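Local atomic coordinates of DNA-directed RNA polymerase subunit E'' (Methanocaldococcus jannaschii, PDB entry 3LPE), a protein that stimulates transcription elongation as the zinc-binding Spt4 subunit of an archaeal heterodimer with Spt5. Residues 2-7 with 17-22; 8-13 with 52-57; 29-34 with 45-50. All coordinates share one frame; numbering follows the deposited sequence.

Contact 1. Residues 2-7 with 17-22. With ZN (zinc ion), chain I.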
# COMPACT_ATOMS: atom_id res chain seq x y z
N ARG B 2 -5.63 14.27 -2.92
CA ARG B 2 -5.85 14.72 -1.56
C ARG B 2 -6.15 13.52 -0.69
O ARG B 2 -6.40 12.43 -1.20
CB ARG B 2 -7.00 15.72 -1.51
CG ARG B 2 -6.91 16.86 -2.55
CD ARG B 2 -8.22 17.66 -2.63
NE ARG B 2 -8.46 18.43 -1.42
CZ ARG B 2 -8.06 19.68 -1.24
NH1 ARG B 2 -7.39 20.31 -2.20
NH2 ARG B 2 -8.32 20.32 -0.11
N ALA B 3 -6.11 13.71 0.62
CA ALA B 3 -6.39 12.62 1.55
C ALA B 3 -7.37 13.12 2.59
O ALA B 3 -7.26 14.25 3.05
CB ALA B 3 -5.10 12.14 2.23
N CYS B 4 -8.34 12.28 2.95
CA CYS B 4 -9.27 12.62 4.01
C CYS B 4 -8.54 12.95 5.30
O CYS B 4 -7.70 12.20 5.73
CB CYS B 4 -10.25 11.46 4.27
SG CYS B 4 -11.41 11.90 5.58
N LEU B 5 -8.89 14.08 5.93
CA LEU B 5 -8.24 14.47 7.19
C LEU B 5 -8.54 13.50 8.34
O LEU B 5 -7.79 13.42 9.30
CB LEU B 5 -8.66 15.89 7.61
CG LEU B 5 -8.10 17.02 6.74
CD1 LEU B 5 -8.89 18.31 6.95
CD2 LEU B 5 -6.60 17.23 7.03
N LYS B 6 -9.63 12.76 8.22
CA LYS B 6 -10.06 11.84 9.28
C LYS B 6 -9.64 10.39 9.03
O LYS B 6 -9.08 9.75 9.91
CB LYS B 6 -11.59 11.92 9.45
CG LYS B 6 -12.09 11.45 10.80
CD LYS B 6 -13.62 11.54 10.90
CE LYS B 6 -14.13 12.97 10.75
NZ LYS B 6 -15.55 13.12 11.21
N CYS B 7 -9.92 9.87 7.84
CA CYS B 7 -9.70 8.46 7.58
C CYS B 7 -8.61 8.25 6.54
O CYS B 7 -8.28 7.12 6.23
CB CYS B 7 -10.98 7.74 7.14
SG CYS B 7 -11.53 7.99 5.41
N PRO B 17 -15.45 10.58 0.25
CA PRO B 17 -16.63 9.80 -0.17
C PRO B 17 -17.06 8.80 0.91
O PRO B 17 -18.19 8.30 0.90
CB PRO B 17 -16.17 9.06 -1.43
CG PRO B 17 -14.83 9.65 -1.78
CD PRO B 17 -14.25 10.24 -0.54
N ILE B 18 -16.16 8.50 1.83
CA ILE B 18 -16.49 7.58 2.91
C ILE B 18 -17.15 8.29 4.08
O ILE B 18 -18.26 7.93 4.48
CB ILE B 18 -15.25 6.82 3.42
CG1 ILE B 18 -14.64 5.99 2.30
CG2 ILE B 18 -15.65 5.89 4.59
CD1 ILE B 18 -13.35 5.26 2.70
N CYS B 19 -16.48 9.30 4.63
CA CYS B 19 -16.88 9.87 5.92
C CYS B 19 -17.26 11.36 5.86
O CYS B 19 -17.57 11.98 6.89
CB CYS B 19 -15.79 9.63 6.97
SG CYS B 19 -14.34 10.74 6.78
N HIS B 20 -17.25 11.93 4.66
CA HIS B 20 -17.71 13.31 4.44
C HIS B 20 -16.82 14.41 5.02
O HIS B 20 -17.18 15.58 5.01
CB HIS B 20 -19.16 13.48 4.92
CG HIS B 20 -20.03 12.31 4.59
ND1 HIS B 20 -20.36 11.34 5.51
CD2 HIS B 20 -20.62 11.94 3.43
CE1 HIS B 20 -21.11 10.42 4.93
NE2 HIS B 20 -21.29 10.77 3.67
N SER B 21 -15.65 14.05 5.53
CA SER B 21 -14.79 15.08 6.10
C SER B 21 -13.99 15.77 4.97
O SER B 21 -13.92 15.28 3.86
CB SER B 21 -13.89 14.48 7.19
OG SER B 21 -12.56 14.33 6.74
N PRO B 22 -13.41 16.95 5.26
CA PRO B 22 -12.57 17.64 4.28
C PRO B 22 -11.34 16.82 3.94
O PRO B 22 -10.91 16.04 4.77
CB PRO B 22 -12.15 18.92 5.02
CG PRO B 22 -13.12 19.08 6.13
CD PRO B 22 -13.56 17.71 6.51
ZN ZN I . -12.71 9.97 5.27

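Contact 2. Residues 8-13 with 52-57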
# COMPACT_ATOMS: atom_id res chain seq x y z
N LYS B 8 -8.06 9.33 6.00
CA LYS B 8 -6.87 9.24 5.11
C LYS B 8 -7.12 8.65 3.72
O LYS B 8 -6.19 8.49 2.91
CB LYS B 8 -5.72 8.50 5.83
CG LYS B 8 -5.21 9.25 7.04
CD LYS B 8 -4.02 8.56 7.73
CE LYS B 8 -4.47 7.40 8.59
NZ LYS B 8 -3.47 7.12 9.67
N TYR B 9 -8.39 8.37 3.42
CA TYR B 9 -8.74 7.92 2.08
C TYR B 9 -8.27 8.92 1.02
O TYR B 9 -8.44 10.14 1.16
CB TYR B 9 -10.25 7.76 1.97
CG TYR B 9 -10.75 7.14 0.69
CD1 TYR B 9 -10.77 5.76 0.52
CD2 TYR B 9 -11.27 7.93 -0.33
CE1 TYR B 9 -11.27 5.19 -0.65
CE2 TYR B 9 -11.77 7.37 -1.50
CZ TYR B 9 -11.77 6.00 -1.65
OH TYR B 9 -12.29 5.47 -2.81
N LEU B 10 -7.67 8.39 -0.04
CA LEU B 10 -7.11 9.26 -1.07
C LEU B 10 -8.08 9.52 -2.20
O LEU B 10 -8.66 8.58 -2.72
CB LEU B 10 -5.85 8.63 -1.65
CG LEU B 10 -4.69 8.52 -0.66
CD1 LEU B 10 -3.58 7.74 -1.36
CD2 LEU B 10 -4.18 9.90 -0.35
N THR B 11 -8.21 10.78 -2.59
CA THR B 11 -9.16 11.19 -3.64
C THR B 11 -8.84 12.59 -4.18
O THR B 11 -8.21 13.41 -3.51
CB THR B 11 -10.62 11.15 -3.11
OG1 THR B 11 -11.51 11.55 -4.16
CG2 THR B 11 -10.79 12.08 -1.93
N ASN B 12 -9.29 12.87 -5.40
CA ASN B 12 -9.20 14.22 -5.92
C ASN B 12 -10.28 15.10 -5.34
O ASN B 12 -10.19 16.32 -5.40
CB ASN B 12 -9.23 14.23 -7.46
CG ASN B 12 -7.98 13.60 -8.06
OD1 ASN B 12 -6.87 13.86 -7.60
ND2 ASN B 12 -8.16 12.76 -9.07
N ASP B 13 -11.30 14.47 -4.77
CA ASP B 13 -12.44 15.17 -4.18
C ASP B 13 -12.00 16.02 -2.99
O ASP B 13 -11.13 15.61 -2.23
CB ASP B 13 -13.44 14.13 -3.71
CG ASP B 13 -14.87 14.60 -3.83
OD1 ASP B 13 -15.14 15.77 -3.52
OD2 ASP B 13 -15.74 13.77 -4.22
N LYS B 52 -7.14 3.42 -1.62
CA LYS B 52 -5.80 3.85 -1.33
C LYS B 52 -5.89 4.87 -0.21
O LYS B 52 -6.80 5.68 -0.20
CB LYS B 52 -5.18 4.46 -2.60
CG LYS B 52 -5.36 3.57 -3.84
CD LYS B 52 -5.28 4.38 -5.13
CE LYS B 52 -3.90 4.28 -5.77
NZ LYS B 52 -3.77 2.98 -6.48
N TYR B 53 -4.94 4.81 0.72
CA TYR B 53 -4.91 5.67 1.89
C TYR B 53 -3.52 6.27 2.12
O TYR B 53 -2.50 5.61 1.86
CB TYR B 53 -5.27 4.85 3.14
CG TYR B 53 -6.66 4.27 3.09
CD1 TYR B 53 -7.71 4.89 3.75
CD2 TYR B 53 -6.92 3.10 2.40
CE1 TYR B 53 -9.00 4.35 3.72
CE2 TYR B 53 -8.20 2.57 2.34
CZ TYR B 53 -9.23 3.20 3.01
OH TYR B 53 -10.50 2.67 2.97
N ALA B 54 -3.49 7.48 2.67
CA ALA B 54 -2.23 8.08 3.09
C ALA B 54 -1.86 7.46 4.43
O ALA B 54 -2.72 6.86 5.07
CB ALA B 54 -2.39 9.60 3.20
N LEU B 55 -0.59 7.55 4.85
CA LEU B 55 -0.22 7.09 6.18
C LEU B 55 -0.40 8.17 7.24
O LEU B 55 -0.66 7.88 8.41
CB LEU B 55 1.21 6.53 6.22
CG LEU B 55 1.40 5.32 5.32
CD1 LEU B 55 2.85 4.83 5.40
CD2 LEU B 55 0.42 4.22 5.71
N SER B 56 -0.27 9.41 6.83
CA SER B 56 -0.54 10.53 7.71
C SER B 56 -1.00 11.73 6.89
O SER B 56 -0.64 11.88 5.72
CB SER B 56 0.71 10.91 8.56
OG SER B 56 1.65 11.61 7.80
N VAL B 57 -1.79 12.59 7.52
CA VAL B 57 -2.36 13.73 6.84
C VAL B 57 -2.43 14.89 7.79
O VAL B 57 -2.64 14.71 8.99
CB VAL B 57 -3.82 13.46 6.38
CG1 VAL B 57 -4.27 14.57 5.45
CG2 VAL B 57 -3.95 12.11 5.72
O HOH W 1 -8.59 5.86 -2.90

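Contact 3. Residues 29-34 with 45-50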
# COMPACT_ATOMS: atom_id res chain seq x y z
N GLY B 29 2.84 9.08 2.68
CA GLY B 29 2.82 7.64 2.78
C GLY B 29 1.68 7.10 1.96
O GLY B 29 0.71 7.81 1.74
N LEU B 30 1.77 5.84 1.54
CA LEU B 30 0.73 5.24 0.71
C LEU B 30 0.46 3.80 1.14
O LEU B 30 1.38 2.98 1.23
CB LEU B 30 1.13 5.28 -0.77
CG LEU B 30 0.25 4.52 -1.77
CD1 LEU B 30 -1.17 5.04 -1.71
CD2 LEU B 30 0.82 4.68 -3.18
N LEU B 31 -0.80 3.51 1.44
CA LEU B 31 -1.23 2.14 1.74
C LEU B 31 -2.40 1.83 0.84
O LEU B 31 -3.46 2.46 0.95
CB LEU B 31 -1.64 2.01 3.21
CG LEU B 31 -2.33 0.68 3.61
CD1 LEU B 31 -1.51 -0.54 3.19
CD2 LEU B 31 -2.62 0.61 5.10
N ILE B 32 -2.21 0.87 -0.06
CA ILE B 32 -3.27 0.51 -0.99
C ILE B 32 -3.85 -0.79 -0.48
O ILE B 32 -3.15 -1.80 -0.43
CB ILE B 32 -2.75 0.26 -2.40
CG1 ILE B 32 -2.09 1.52 -2.97
CG2 ILE B 32 -3.88 -0.20 -3.32
CD1 ILE B 32 -1.51 1.30 -4.34
N VAL B 33 -5.12 -0.73 -0.07
CA VAL B 33 -5.79 -1.93 0.39
C VAL B 33 -6.64 -2.51 -0.73
O VAL B 33 -7.64 -1.92 -1.15
CB VAL B 33 -6.67 -1.63 1.61
CG1 VAL B 33 -7.37 -2.91 2.08
CG2 VAL B 33 -5.79 -1.02 2.70
N ILE B 34 -6.25 -3.68 -1.20
CA ILE B 34 -6.97 -4.33 -2.29
C ILE B 34 -8.07 -5.23 -1.72
O ILE B 34 -9.18 -5.28 -2.24
CB ILE B 34 -6.00 -5.14 -3.15
CG1 ILE B 34 -4.94 -4.21 -3.76
CG2 ILE B 34 -6.74 -5.85 -4.25
CD1 ILE B 34 -3.82 -4.94 -4.45
N ALA B 45 -4.26 -1.06 10.40
CA ALA B 45 -4.44 0.36 10.05
C ALA B 45 -5.86 0.86 10.30
O ALA B 45 -6.14 2.04 10.09
CB ALA B 45 -4.00 0.63 8.60
N GLY B 46 -6.74 -0.02 10.77
CA GLY B 46 -8.14 0.30 10.98
C GLY B 46 -8.90 0.54 9.69
O GLY B 46 -9.85 1.32 9.65
N ILE B 47 -8.49 -0.12 8.61
CA ILE B 47 -9.13 0.07 7.32
C ILE B 47 -10.02 -1.12 7.00
O ILE B 47 -9.56 -2.25 7.01
CB ILE B 47 -8.08 0.21 6.20
CG1 ILE B 47 -7.26 1.48 6.40
CG2 ILE B 47 -8.76 0.19 4.85
CD1 ILE B 47 -6.03 1.58 5.50
N ASP B 48 -11.30 -0.89 6.71
CA ASP B 48 -12.18 -2.00 6.38
C ASP B 48 -12.87 -1.86 5.02
O ASP B 48 -13.76 -2.66 4.69
CB ASP B 48 -13.21 -2.25 7.48
CG ASP B 48 -14.15 -1.09 7.66
OD1 ASP B 48 -13.88 -0.02 7.08
OD2 ASP B 48 -15.16 -1.24 8.38
N ILE B 49 -12.46 -0.86 4.24
CA ILE B 49 -12.95 -0.75 2.87
C ILE B 49 -11.82 -0.52 1.88
O ILE B 49 -10.89 0.25 2.14
CB ILE B 49 -14.10 0.30 2.72
CG1 ILE B 49 -14.59 0.38 1.27
CG2 ILE B 49 -13.69 1.67 3.20
CD1 ILE B 49 -15.92 1.13 1.11
N LYS B 50 -11.89 -1.22 0.75
CA LYS B 50 -10.81 -1.14 -0.24
C LYS B 50 -10.58 0.28 -0.75
O LYS B 50 -11.51 1.08 -0.84
CB LYS B 50 -11.02 -2.10 -1.41
CG LYS B 50 -11.96 -1.59 -2.47
CD LYS B 50 -12.13 -2.62 -3.57
CE LYS B 50 -10.84 -2.77 -4.38
NZ LYS B 50 -11.06 -3.59 -5.59

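Contact 1. Residues 2-7 with 17-22
C4 and C7 meet C19 at a shared zinc ion, and this joint coordination joins residues 2-7 to residues 17-22. The zinc ion lies 2.3 Å from C7 SG and 2.4 Å from C19 SG, C4 SG binds it as well, and C16, just before residues 17-22, supplies the fourth sulfur of the Cys4 site. C7 and C19 bring their sulfurs in alike, each SG lying between its own backbone N and carbonyl carbon (chi1 78° and 76°), whereas the sulfur of C4 is swung anti to the backbone N. The two halves match in their second cysteine, and each CxxC pair gives the metal two thiolates.

Beyond the metal, the turn after C4 is tied to residues 17-22 through its backbone. L5 N donates to P22 O over 3.0 Å, a nearly straight bond (N-H...O 173°). The side chain of L5 crosses the proline at about a right angle, with L5 CD1 3.8 Å from P22 CB. K6 lays its CB 4.0 Å from C19 SG and bends on at chi3, which carries its CE to within 3.9 Å of S21 CB, so aliphatic carbon flanks the metal site on this side.

A3, in strand 2-4, points its methyl away from the 17-22 loop and touches W27 of strand 23-33 and V57 of strand 56-57. The loop itself leads straight into strand 23-33, which pairs antiparallel with strand 2-4.

Contact 2. Residues 8-13 with 52-57
Y9 and Y53 form a single backbone bridge, a non-hydrogen-bonded antiparallel pair, and the hydrogen bonds flanking it come from their neighbours. A54 N donates to K8 O over 2.9 Å, and L10 N donates to K52 O at the same length. K8 O also receives a CA-H...O contact from Y53 CA at 3.3 Å. Past the second of these bonds a water takes over: it donates to L10 O over 2.7 Å and accepts from K52 N, bridging the two backbones where direct pairing has ended.

The polar end of K8 is satisfied at the opposite end of the contact. Its chain lies over the backbone of 54-56 and bends at chi3 (-79°), bringing NZ to 3.2 Å from L55 O, although the donor stands 51° out of the carbonyl plane and away from a lone pair. On the way K8 CG presses against V57 CG2 at 3.4 Å, closer than van der Waals contact normally allows, the two side chains running antiparallel alongside each other.

The rings of the bridged tyrosines make a T-shaped pair, the edge of Y9 directed at the face of Y53, with centroids 5.6 Å apart and planes at 79°. Y53 OH is hydrogen-bonded to I49 O, which anchors the far end of that ring. L10 covers the other side of the bridge, its CD2 4.0 Å from A54 CB.

L55 and S56 both face I28 of strand 23-33, a classic beta bulge in residues 52-57. The short, water-extended bridge thus fastens the chain just after the C4/C7 zinc knuckle to the C-terminal strands of the Spt4 zinc-finger fold.

Contact 3. Residues 29-34 with 45-50
V33 and I47 pack flank to flank where the 30-33 part of strand 23-33, which pairs with a strand of the Spt5 chain, meets the loop following helix 40-44. That helix ends in a Schellman motif at G46, whose positive phi turns the chain so that I47 can face the strand. The ethyl branch of I47 does most of the work: with CG1 anti to the carbonyl carbon (chi1 -65°), CD1 reaches V33 CG2 at 3.8 Å. The same CD1 meets L31 CD2 tip to tip at 3.6 Å, and A45 CB touches that leucine methyl too. A42 of the helix packs against both V33 and I47, closing a small apolar layer.

On their backbones L30, L31, I32 and V33 pair antiparallel with the Spt5 (NusG-like) strand, while L31 and V33 also bond to Y53 and G51 of their own chain. K50 runs along the strand end, its CB 3.4 Å from V33 O and its CE 3.7 Å from I34 O, and its NZ forms a salt bridge with E34 of the Spt5 chain. At its base K50 CA sits 3.4 Å from V33 O in a bent CA-H...O contact, 120° at the hydrogen.

In the fold
All three contacts involve strands of one antiparallel sheet; residues 17-22 and 45-50 are loops beside it. Contacts 1 and 2 have centres about 7 Å apart and alternate along the chain, with strands 2-4 and 10-11 as neighbours: C4 N lies 2.8 Å from Y9 O. Contact 3 falls within the sequence between the two halves of contact 2, about 9 Å from it centre to centre, and is joined to it where strand 51-53 runs beside strand 23-33. Contacts 1 and 3 lie about 13 Å apart, on opposite sides of the chain's centre, touching through I18 and I49. Contact 2 lies between them, and its L55 and S56 also touch the Spt5 chain.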